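Local coordinates for protein glutaredoxin 2 (Salmonella enterica subsp. enterica serovar Typhimurium, PDB 3IR4) that probably catalyses glutathione-dependent thiol-disulfide exchange, and is captured here with glutathione joined to its active-site cysteine, at residues I8-P13 against S111-F116; P106-S111 against L182-L187; P79-K84 against G169-D174. One frame throughout, in Å; residues are numbered along the deposited sequence.

Contact 1. Residues I8-P13 against S111-F116. With GSH (glutathione), chain B.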
loop_
_atom_site.group_PDB
_atom_site.type_symbol
_atom_site.label_atom_id
_atom_site.label_comp_id
_atom_site.label_asym_id
_atom_site.label_seq_id
_atom_site.Cartn_x
_atom_site.Cartn_y
_atom_site.Cartn_z
ATOM N N ILE A 8 5.967 10.379 -0.005
ATOM C CA ILE A 8 5.786 8.950 -0.129
ATOM C C ILE A 8 6.851 8.248 -0.933
ATOM O O ILE A 8 7.642 8.854 -1.649
ATOM C CB ILE A 8 4.410 8.640 -0.845
ATOM C CG1 ILE A 8 4.387 9.131 -2.300
ATOM C CG2 ILE A 8 3.221 9.247 -0.081
ATOM C CD1 ILE A 8 3.143 8.738 -3.097
ATOM N N TYR A 9 6.808 6.908 -0.824
ATOM C CA TYR A 9 7.362 5.995 -1.847
ATOM C C TYR A 9 6.116 5.337 -2.459
ATOM O O TYR A 9 5.227 4.899 -1.737
ATOM C CB TYR A 9 8.263 4.918 -1.263
ATOM C CG TYR A 9 9.412 5.425 -0.451
ATOM C CD1 TYR A 9 10.104 6.575 -0.798
ATOM C CD2 TYR A 9 9.818 4.717 0.675
ATOM C CE1 TYR A 9 11.161 7.045 0.018
ATOM C CE2 TYR A 9 10.858 5.164 1.458
ATOM C CZ TYR A 9 11.517 6.342 1.147
ATOM O OH TYR A 9 12.517 6.774 1.981
ATOM N N ASP A 10 6.047 5.277 -3.778
ATOM C CA ASP A 10 4.874 4.733 -4.470
ATOM C C ASP A 10 4.608 3.264 -4.155
ATOM O O ASP A 10 3.452 2.847 -4.072
ATOM C CB ASP A 10 5.019 5.024 -5.976
ATOM C CG ASP A 10 3.773 4.702 -6.791
ATOM O OD1 ASP A 10 2.648 4.689 -6.264
ATOM O OD2 ASP A 10 3.956 4.532 -7.999
ATOM N N HIS A 11 5.656 2.472 -3.968
ATOM C CA HIS A 11 5.481 1.052 -3.684
ATOM C C HIS A 11 5.022 0.765 -2.246
ATOM O O HIS A 11 4.572 -0.332 -1.949
ATOM C CB HIS A 11 6.795 0.274 -3.881
ATOM C CG HIS A 11 7.754 0.382 -2.728
ATOM N ND1 HIS A 11 8.730 1.347 -2.664
ATOM C CD2 HIS A 11 7.909 -0.375 -1.613
ATOM C CE1 HIS A 11 9.427 1.185 -1.551
ATOM N NE2 HIS A 11 8.941 0.158 -0.892
ATOM N N CYS A 12 5.164 1.744 -1.359
ATOM C CA CYS A 12 5.013 1.488 0.076
ATOM C C CYS A 12 3.556 1.353 0.473
ATOM O O CYS A 12 2.796 2.265 0.224
ATOM C CB CYS A 12 5.672 2.648 0.852
ATOM S SG CYS A 12 5.378 2.563 2.642
ATOM N N PRO A 13 3.160 0.208 1.062
ATOM C CA PRO A 13 1.762 0.048 1.414
ATOM C C PRO A 13 1.278 1.062 2.447
ATOM O O PRO A 13 0.102 1.470 2.430
ATOM C CB PRO A 13 1.687 -1.405 1.901
ATOM C CG PRO A 13 3.031 -1.707 2.398
ATOM C CD PRO A 13 3.942 -0.969 1.467
ATOM N N SER A 111 11.093 -2.695 -10.869
ATOM C CA SER A 111 10.019 -1.972 -11.509
ATOM C C SER A 111 10.188 -0.453 -11.500
ATOM O O SER A 111 10.953 0.121 -10.733
ATOM C CB SER A 111 8.685 -2.375 -10.848
ATOM O OG SER A 111 8.415 -3.743 -11.078
ATOM N N ALA A 112 9.460 0.218 -12.382
ATOM C CA ALA A 112 9.599 1.662 -12.561
ATOM C C ALA A 112 8.833 2.544 -11.569
ATOM O O ALA A 112 8.066 3.386 -11.974
ATOM C CB ALA A 112 9.238 2.047 -13.991
ATOM N N PHE A 113 9.023 2.349 -10.274
ATOM C CA PHE A 113 8.476 3.298 -9.287
ATOM C C PHE A 113 9.398 4.518 -9.232
ATOM O O PHE A 113 10.620 4.385 -9.324
ATOM C CB PHE A 113 8.370 2.674 -7.905
ATOM C CG PHE A 113 7.391 1.566 -7.824
ATOM C CD1 PHE A 113 7.816 0.258 -7.722
ATOM C CD2 PHE A 113 6.035 1.825 -7.830
ATOM C CE1 PHE A 113 6.919 -0.762 -7.627
ATOM C CE2 PHE A 113 5.126 0.802 -7.727
ATOM C CZ PHE A 113 5.568 -0.488 -7.626
ATOM N N ASP A 114 8.821 5.702 -9.026
ATOM C CA ASP A 114 9.603 6.935 -9.056
ATOM C C ASP A 114 10.694 7.010 -8.001
ATOM O O ASP A 114 11.737 7.609 -8.243
ATOM C CB ASP A 114 8.684 8.158 -8.950
ATOM C CG ASP A 114 7.925 8.468 -10.199
ATOM O OD1 ASP A 114 8.098 7.792 -11.240
ATOM O OD2 ASP A 114 7.108 9.407 -10.119
ATOM N N GLU A 115 10.482 6.392 -6.845
ATOM C CA GLU A 115 11.475 6.408 -5.778
ATOM C C GLU A 115 12.745 5.661 -6.123
ATOM O O GLU A 115 13.742 5.774 -5.404
ATOM C CB GLU A 115 10.909 5.892 -4.452
ATOM C CG GLU A 115 10.410 4.475 -4.432
ATOM C CD GLU A 115 8.954 4.286 -4.823
ATOM O OE1 GLU A 115 8.367 5.207 -5.455
ATOM O OE2 GLU A 115 8.405 3.205 -4.512
ATOM N N PHE A 116 12.697 4.868 -7.191
ATOM C CA PHE A 116 13.866 4.098 -7.641
ATOM C C PHE A 116 14.392 4.651 -8.948
ATOM O O PHE A 116 15.090 3.968 -9.671
ATOM C CB PHE A 116 13.532 2.623 -7.846
ATOM C CG PHE A 116 12.905 1.943 -6.646
ATOM C CD1 PHE A 116 13.404 2.131 -5.366
ATOM C CD2 PHE A 116 11.863 1.048 -6.818
ATOM C CE1 PHE A 116 12.845 1.489 -4.264
ATOM C CE2 PHE A 116 11.277 0.409 -5.721
ATOM C CZ PHE A 116 11.791 0.612 -4.465
HETATM N N1 GSH B . 4.539 2.833 11.195
HETATM C CA1 GSH B . 4.776 3.519 9.918
HETATM C C1 GSH B . 3.463 3.964 9.331
HETATM O O11 GSH B . 2.436 3.310 9.658
HETATM O O12 GSH B . 3.456 4.933 8.547
HETATM C CB1 GSH B . 5.505 2.563 8.986
HETATM C CG1 GSH B . 6.026 3.289 7.747
HETATM C CD1 GSH B . 7.077 2.524 6.970
HETATM O OE1 GSH B . 7.409 1.273 7.341
HETATM N N2 GSH B . 7.601 3.072 5.903
HETATM C CA2 GSH B . 8.746 2.540 5.171
HETATM C C2 GSH B . 9.942 3.406 5.387
HETATM O O2 GSH B . 9.780 4.724 5.476
HETATM C CB2 GSH B . 8.435 2.417 3.661
HETATM S SG2 GSH B . 7.128 1.228 3.208
HETATM N N3 GSH B . 11.127 2.853 5.433
HETATM C CA3 GSH B . 12.286 3.566 5.910
HETATM C C3 GSH B . 13.271 3.672 4.808
HETATM O O31 GSH B . 12.891 3.416 3.623
HETATM O O32 GSH B . 14.444 4.022 5.097
HETATM O O HOH W 1 5.970 5.754 -9.233
#
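E115 grips the turn Y9-C12 through both oxygens of its carboxylate, and hydrogen bonds to that one group dominate the contact. E115 OE1 takes the backbone N of D10 at 2.9 Å, a donor that arrives well above the carboxylate plane. E115 OE2 carries two bonds. H11 N reaches E115 OE2 on the syn side at 2.9 Å, nearly straight at 164°. H11 ND1 comes to the anti side of E115 OE2 at 2.6 Å, with the oxygen close to the imidazole plane. Backbone and side chain of H11 are thus tied to a single oxygen, which fixes the rotation of the ring. With CG between the backbone N and the carbonyl carbon (chi1 61°) and a bend at chi2, the carboxylate of E115 lies beside the turn.

Contacts with the aromatic rings form a second group. H11 CB stands over the face of F113, 3.9 Å from the ring centroid, whereas D10 OD2 meets the edge of the same ring near its plane. The rings of H11 and F116 lie nearly parallel but are slid so far apart that they barely overlap. F116 also shelters the aliphatic part of its neighbour, E115 CG sitting over the centre of its face.

One water adds a polar bridge, donating to D10 OD2 at 2.7 Å and accepting from D114 N. D10 OD1 forms a salt bridge with R183, and Y9 OH is hydrogen-bonded to K49 NZ.

The turn ends at C12, the N-cap of helix 13-25, whose SG is covalently bonded to SG2 of glutathione at 2.3 Å. C12, with C15 three residues on, is consistent with the CxxC motif of thioredoxin-fold glutaredoxins, braced here by a loop of the helical C-terminal domain.

Contact 2. Residues P106-S111 against L182-L187; sequences PRFAKS and LRNLTL
L187 inserts its forked end between R107, F108 and S111. With CG anti to the backbone N (chi1 -169°), the side chain extends from its own segment toward 106-111. L187 CD2 touches both R107 CB, at 3.7 Å, and F108 CD1, at 3.6 Å, and also nears S111 OG, while L187 CD1 lies against S111 OG at 3.7 Å.

F108 swings its ring toward N184 as well. The ring and the N184 amide plane stand almost perpendicular, 82° apart; F108 CZ is 3.7 Å from N184 ND2, and N184 CB lies in the ring plane at the edge. N184 is modelled in two conformers, so this contact and the weak hydrogen bond from its amide nitrogen to H11 O, which links the asparagine to the active-site turn, hold for one of them.

The two segments are the C-terminal ends of helices 101-108 and 173-185 with the turns that follow, brought together inside the all-helical domain of the glutathione S-transferase type. R107, just before F108, meets L187 CD2 with CB, and further along passes L187 O with CD; that oxygen lies at the edge of the guanidinium, near its plane. The chain runs extended through CG and CD (chi2 172°) and carries the guanidinium past the leucine. There NE, NH1 and NH2 are bound by I218 O, L103 O and S143 OG, which pin the group and satisfy its buried donors.

S111 presents its hydroxyl oxygen to the leucine while S111 OG donates to R107 O at 2.7 Å, from above the carbonyl plane. This bond fixes the hydroxyl's rotation beside L187 CD1. K110 N reaches R107 O at 3.1 Å from the opposite face, so that R107 O is held by two donors.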
loop_
_atom_site.group_PDB
_atom_site.type_symbol
_atom_site.label_atom_id
_atom_site.label_comp_id
_atom_site.label_asym_id
_atom_site.label_seq_id
_atom_site.Cartn_x
_atom_site.Cartn_y
_atom_site.Cartn_z
ATOM N N PRO A 106 11.334 -8.369 -4.594
ATOM C CA PRO A 106 12.155 -8.499 -5.781
ATOM C C PRO A 106 11.552 -7.814 -6.989
ATOM O O PRO A 106 12.280 -7.377 -7.873
ATOM C CB PRO A 106 12.235 -10.025 -5.984
ATOM C CG PRO A 106 11.984 -10.614 -4.666
ATOM C CD PRO A 106 10.967 -9.691 -4.046
ATOM N N ARG A 107 10.219 -7.786 -7.056
ATOM C CA ARG A 107 9.521 -7.142 -8.142
ATOM C C ARG A 107 9.545 -5.622 -8.017
ATOM O O ARG A 107 9.769 -4.913 -9.009
ATOM C CB ARG A 107 8.108 -7.720 -8.289
ATOM C CG ARG A 107 8.140 -9.145 -8.811
ATOM C CD ARG A 107 6.781 -9.795 -8.767
ATOM N NE ARG A 107 6.746 -11.139 -9.374
ATOM C CZ ARG A 107 7.285 -12.217 -8.819
ATOM N NH1 ARG A 107 7.815 -12.169 -7.611
ATOM N NH2 ARG A 107 7.295 -13.366 -9.484
ATOM N N PHE A 108 9.361 -5.100 -6.808
ATOM C CA PHE A 108 9.519 -3.670 -6.602
ATOM C C PHE A 108 10.895 -3.212 -7.120
ATOM O O PHE A 108 11.002 -2.205 -7.818
ATOM C CB PHE A 108 9.435 -3.297 -5.104
ATOM C CG PHE A 108 8.078 -3.488 -4.447
ATOM C CD1 PHE A 108 6.876 -3.429 -5.127
ATOM C CD2 PHE A 108 8.029 -3.600 -3.082
ATOM C CE1 PHE A 108 5.666 -3.550 -4.448
ATOM C CE2 PHE A 108 6.802 -3.700 -2.403
ATOM C CZ PHE A 108 5.654 -3.681 -3.094
ATOM N N ALA A 109 11.925 -3.971 -6.779
ATOM C CA ALA A 109 13.301 -3.619 -7.113
ATOM C C ALA A 109 13.591 -3.605 -8.612
ATOM O O ALA A 109 14.569 -3.011 -9.034
ATOM C CB ALA A 109 14.232 -4.579 -6.447
ATOM N N LYS A 110 12.753 -4.296 -9.383
ATOM C CA LYS A 110 12.866 -4.380 -10.825
ATOM C C LYS A 110 11.923 -3.477 -11.584
ATOM O O LYS A 110 11.950 -3.470 -12.801
ATOM C CB LYS A 110 12.615 -5.816 -11.266
ATOM C CG LYS A 110 13.767 -6.759 -10.969
ATOM C CD LYS A 110 13.358 -8.232 -11.122
ATOM C CE LYS A 110 14.460 -9.159 -11.594
ATOM N NZ LYS A 110 15.633 -9.187 -10.696
ATOM N N SER A 111 11.093 -2.695 -10.869
ATOM C CA SER A 111 10.019 -1.972 -11.509
ATOM C C SER A 111 10.188 -0.453 -11.500
ATOM O O SER A 111 10.953 0.121 -10.733
ATOM C CB SER A 111 8.685 -2.375 -10.848
ATOM O OG SER A 111 8.415 -3.743 -11.078
ATOM N N LEU A 182 -3.522 -5.819 -1.803
ATOM C CA LEU A 182 -4.069 -6.247 -3.077
ATOM C C LEU A 182 -3.514 -5.403 -4.223
ATOM O O LEU A 182 -3.202 -5.928 -5.290
ATOM C CB LEU A 182 -5.597 -6.240 -3.074
ATOM C CG LEU A 182 -6.283 -7.074 -1.992
ATOM C CD1 LEU A 182 -7.788 -6.958 -2.126
ATOM C CD2 LEU A 182 -5.841 -8.539 -2.050
ATOM N N ARG A 183 -3.462 -4.088 -4.026
ATOM C CA ARG A 183 -2.934 -3.182 -5.042
ATOM C C ARG A 183 -1.523 -3.600 -5.447
ATOM O O ARG A 183 -1.194 -3.735 -6.623
ATOM C CB ARG A 183 -2.976 -1.756 -4.485
ATOM C CG ARG A 183 -2.572 -0.631 -5.432
ATOM C CD ARG A 183 -1.139 -0.205 -5.327
ATOM N NE ARG A 183 -0.909 0.941 -6.214
ATOM C CZ ARG A 183 0.154 1.736 -6.166
ATOM N NH1 ARG A 183 1.143 1.510 -5.309
ATOM N NH2 ARG A 183 0.226 2.761 -6.990
ATOM N N ASN A 184 -0.490 -3.939 -4.296
ATOM C CA ASN A 184 0.860 -4.322 -4.618
ATOM C C ASN A 184 0.922 -5.715 -5.263
ATOM O O ASN A 184 1.804 -5.986 -6.073
ATOM C CB ASN A 184 1.743 -4.109 -3.405
ATOM C CG ASN A 184 1.978 -2.609 -3.117
ATOM O OD1 ASN A 184 1.760 -1.748 -3.987
ATOM N ND2 ASN A 184 2.427 -2.304 -1.911
ATOM N N LEU A 185 -0.045 -6.583 -4.949
ATOM C CA LEU A 185 -0.104 -7.899 -5.573
ATOM C C LEU A 185 -0.376 -7.839 -7.069
ATOM O O LEU A 185 -0.038 -8.773 -7.792
ATOM C CB LEU A 185 -1.083 -8.819 -4.870
ATOM C CG LEU A 185 -0.602 -9.432 -3.569
ATOM C CD1 LEU A 185 -1.759 -10.120 -2.836
ATOM C CD2 LEU A 185 0.538 -10.416 -3.800
ATOM N N THR A 186 -0.936 -6.746 -7.569
ATOM C CA THR A 186 -1.151 -6.613 -9.005
ATOM C C THR A 186 0.167 -6.498 -9.782
ATOM O O THR A 186 0.171 -6.606 -11.003
ATOM C CB THR A 186 -2.122 -5.494 -9.398
ATOM O OG1 THR A 186 -1.581 -4.213 -9.064
ATOM C CG2 THR A 186 -3.475 -5.684 -8.774
ATOM N N LEU A 187 1.285 -6.275 -9.078
ATOM C CA LEU A 187 2.594 -6.276 -9.730
ATOM C C LEU A 187 3.056 -7.711 -10.044
ATOM O O LEU A 187 4.019 -7.900 -10.789
ATOM C CB LEU A 187 3.624 -5.600 -8.834
ATOM C CG LEU A 187 4.992 -5.261 -9.445
ATOM C CD1 LEU A 187 4.825 -4.272 -10.557
ATOM C CD2 LEU A 187 5.895 -4.713 -8.349
#

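Contact 3. Residues P79-K84 against G169-D174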
loop_
_atom_site.group_PDB
_atom_site.type_symbol
_atom_site.label_atom_id
_atom_site.label_comp_id
_atom_site.label_asym_id
_atom_site.label_seq_id
_atom_site.Cartn_x
_atom_site.Cartn_y
_atom_site.Cartn_z
ATOM N N PRO A 79 -16.541 11.445 9.256
ATOM C CA PRO A 79 -15.738 10.301 8.841
ATOM C C PRO A 79 -16.464 9.360 7.887
ATOM O O PRO A 79 -17.666 9.151 8.000
ATOM C CB PRO A 79 -15.504 9.554 10.172
ATOM C CG PRO A 79 -15.709 10.546 11.237
ATOM C CD PRO A 79 -16.661 11.563 10.723
ATOM N N LEU A 80 -15.692 8.761 6.980
ATOM C CA LEU A 80 -16.166 7.609 6.224
ATOM C C LEU A 80 -15.888 6.292 6.923
ATOM O O LEU A 80 -16.512 5.291 6.579
ATOM C CB LEU A 80 -15.543 7.575 4.835
ATOM C CG LEU A 80 -15.938 8.676 3.857
ATOM C CD1 LEU A 80 -15.428 8.356 2.459
ATOM C CD2 LEU A 80 -17.452 8.863 3.814
ATOM N N LEU A 81 -14.930 6.253 7.850
ATOM C CA LEU A 81 -14.585 5.012 8.547
ATOM C C LEU A 81 -15.623 4.801 9.651
ATOM O O LEU A 81 -15.494 5.314 10.770
ATOM C CB LEU A 81 -13.161 5.062 9.083
ATOM C CG LEU A 81 -12.067 5.053 7.996
ATOM C CD1 LEU A 81 -10.745 5.516 8.586
ATOM C CD2 LEU A 81 -11.935 3.682 7.374
ATOM N N THR A 82 -16.683 4.095 9.293
ATOM C CA THR A 82 -17.818 3.914 10.184
ATOM C C THR A 82 -18.139 2.470 10.520
ATOM O O THR A 82 -19.040 2.214 11.298
ATOM C CB THR A 82 -19.085 4.576 9.595
ATOM O OG1 THR A 82 -19.405 3.902 8.384
ATOM C CG2 THR A 82 -18.916 6.072 9.409
ATOM N N GLY A 83 -17.405 1.541 9.920
ATOM C CA GLY A 83 -17.717 0.131 10.057
ATOM C C GLY A 83 -16.957 -0.639 11.112
ATOM O O GLY A 83 -15.863 -0.277 11.506
ATOM N N LYS A 84 -17.538 -1.768 11.496
ATOM C CA LYS A 84 -16.862 -2.725 12.327
ATOM C C LYS A 84 -15.743 -3.387 11.541
ATOM O O LYS A 84 -15.714 -3.368 10.298
ATOM C CB LYS A 84 -17.835 -3.801 12.827
ATOM C CG LYS A 84 -18.349 -4.766 11.758
ATOM C CD LYS A 84 -19.333 -5.781 12.303
ATOM C CE LYS A 84 -20.653 -5.197 12.681
ATOM N NZ LYS A 84 -21.385 -4.660 11.508
ATOM N N GLY A 169 -18.735 -4.549 4.763
ATOM C CA GLY A 169 -20.083 -4.007 4.486
ATOM C C GLY A 169 -20.120 -2.503 4.581
ATOM O O GLY A 169 -20.736 -1.854 3.764
ATOM N N GLU A 170 -19.506 -1.952 5.631
ATOM C CA GLU A 170 -19.329 -0.504 5.806
ATOM C C GLU A 170 -17.824 -0.296 5.846
ATOM O O GLU A 170 -17.108 -1.108 6.412
ATOM C CB GLU A 170 -19.910 0.022 7.130
ATOM C CG GLU A 170 -21.416 0.025 7.285
ATOM C CD GLU A 170 -21.819 0.458 8.673
ATOM O OE1 GLU A 170 -21.220 1.414 9.203
ATOM O OE2 GLU A 170 -22.706 -0.177 9.245
ATOM N N LEU A 171 -17.348 0.797 5.269
ATOM C CA LEU A 171 -15.915 1.083 5.219
ATOM C C LEU A 171 -15.321 1.072 6.610
ATOM O O LEU A 171 -15.886 1.665 7.540
ATOM C CB LEU A 171 -15.661 2.450 4.581
ATOM C CG LEU A 171 -14.224 2.690 4.142
ATOM C CD1 LEU A 171 -13.897 1.987 2.801
ATOM C CD2 LEU A 171 -13.939 4.200 4.083
ATOM N N SER A 172 -14.181 0.430 6.746
ATOM C CA SER A 172 -13.507 0.306 8.039
ATOM C C SER A 172 -11.980 0.325 7.834
ATOM O O SER A 172 -11.475 0.287 6.710
ATOM C CB SER A 172 -13.887 -0.994 8.749
ATOM O OG SER A 172 -13.277 -2.121 8.125
ATOM N N GLU A 173 -11.243 0.306 8.946
ATOM C CA GLU A 173 -9.800 0.246 8.861
ATOM C C GLU A 173 -9.344 -1.065 8.212
ATOM O O GLU A 173 -8.212 -1.128 7.717
ATOM C CB GLU A 173 -9.150 0.443 10.225
ATOM C CG GLU A 173 -9.262 1.869 10.788
ATOM C CD GLU A 173 -10.618 2.201 11.420
ATOM O OE1 GLU A 173 -11.501 1.303 11.524
ATOM O OE2 GLU A 173 -10.763 3.364 11.845
ATOM N N ASP A 174 -10.175 -2.115 8.185
ATOM C CA ASP A 174 -9.786 -3.316 7.439
ATOM C C ASP A 174 -9.584 -3.019 5.967
ATOM O O ASP A 174 -8.718 -3.613 5.333
ATOM C CB ASP A 174 -10.791 -4.454 7.615
ATOM C CG ASP A 174 -10.750 -5.098 9.003
ATOM O OD1 ASP A 174 -9.779 -4.880 9.759
ATOM O OD2 ASP A 174 -11.698 -5.878 9.287
HETATM O O HOH W 2 -14.161 1.991 10.806
HETATM O O HOH W 3 -17.944 -2.819 8.547
HETATM O O HOH W 4 -20.364 -1.981 10.946
#
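The touching parts of 79-84 and 169-174 run at 88° to each other and come closest at G83 and E170, where L171 O accepts from G83 N at 2.8 Å and, weakly, from T82 N at 3.1 Å. G83, which has no side chain, lets its CA approach E170 CB closely, at 3.7 Å.

Leucines fill one flank. L171 CD2 packs on L80 CB at 3.8 Å, and L81 lays CD2 against the backbone of S172, 3.4 Å from its C, while its CD1 borders the carboxylate of E173. E173 OE2 itself is bonded to H70; its OE1 takes a water that also donates to G83 O. On the more polar flank E170 OE1 lies 3.2 Å from T82 OG1, and a second water donates to both K84 O and E170 O.

S172, with OG between the backbone N and the carbonyl carbon (chi1 73°), accepts from D174 N at 3.1 Å, and D175 OD2 accepts from S172 N. This Ser-x-x-Asp start resembles the N-capping box of glutathione S-transferase-type domains, though S172 OG bonds to the N of D174 and not of D175; it starts helix 173-185 against the linker between helices 65-74 and 87-97.

Overall arrangement
Contacts 1 and 2 are neighbours, their centres about 9 Å apart; they share S111 and are joined by the salt bridge between D10 and R183. Contact 3 lies across the chain's centre, about 27 Å from the centres of contacts 1 and 2. Helix 173-185 connects the extremes: its start belongs to contact 3 and its C-terminal end to contact 2. Along the chain the first segments run 8-13, 79-84 and 106-111, the second ones 111-116, 169-174 and 182-187, so the pairings interlock. Contact 1 ties the thioredoxin-like domain to the helical one, contact 2 lies within the helical domain, and contact 3 fastens the interdomain linker, consistent with a compact two-domain body, glutathione being bound beside contact 1.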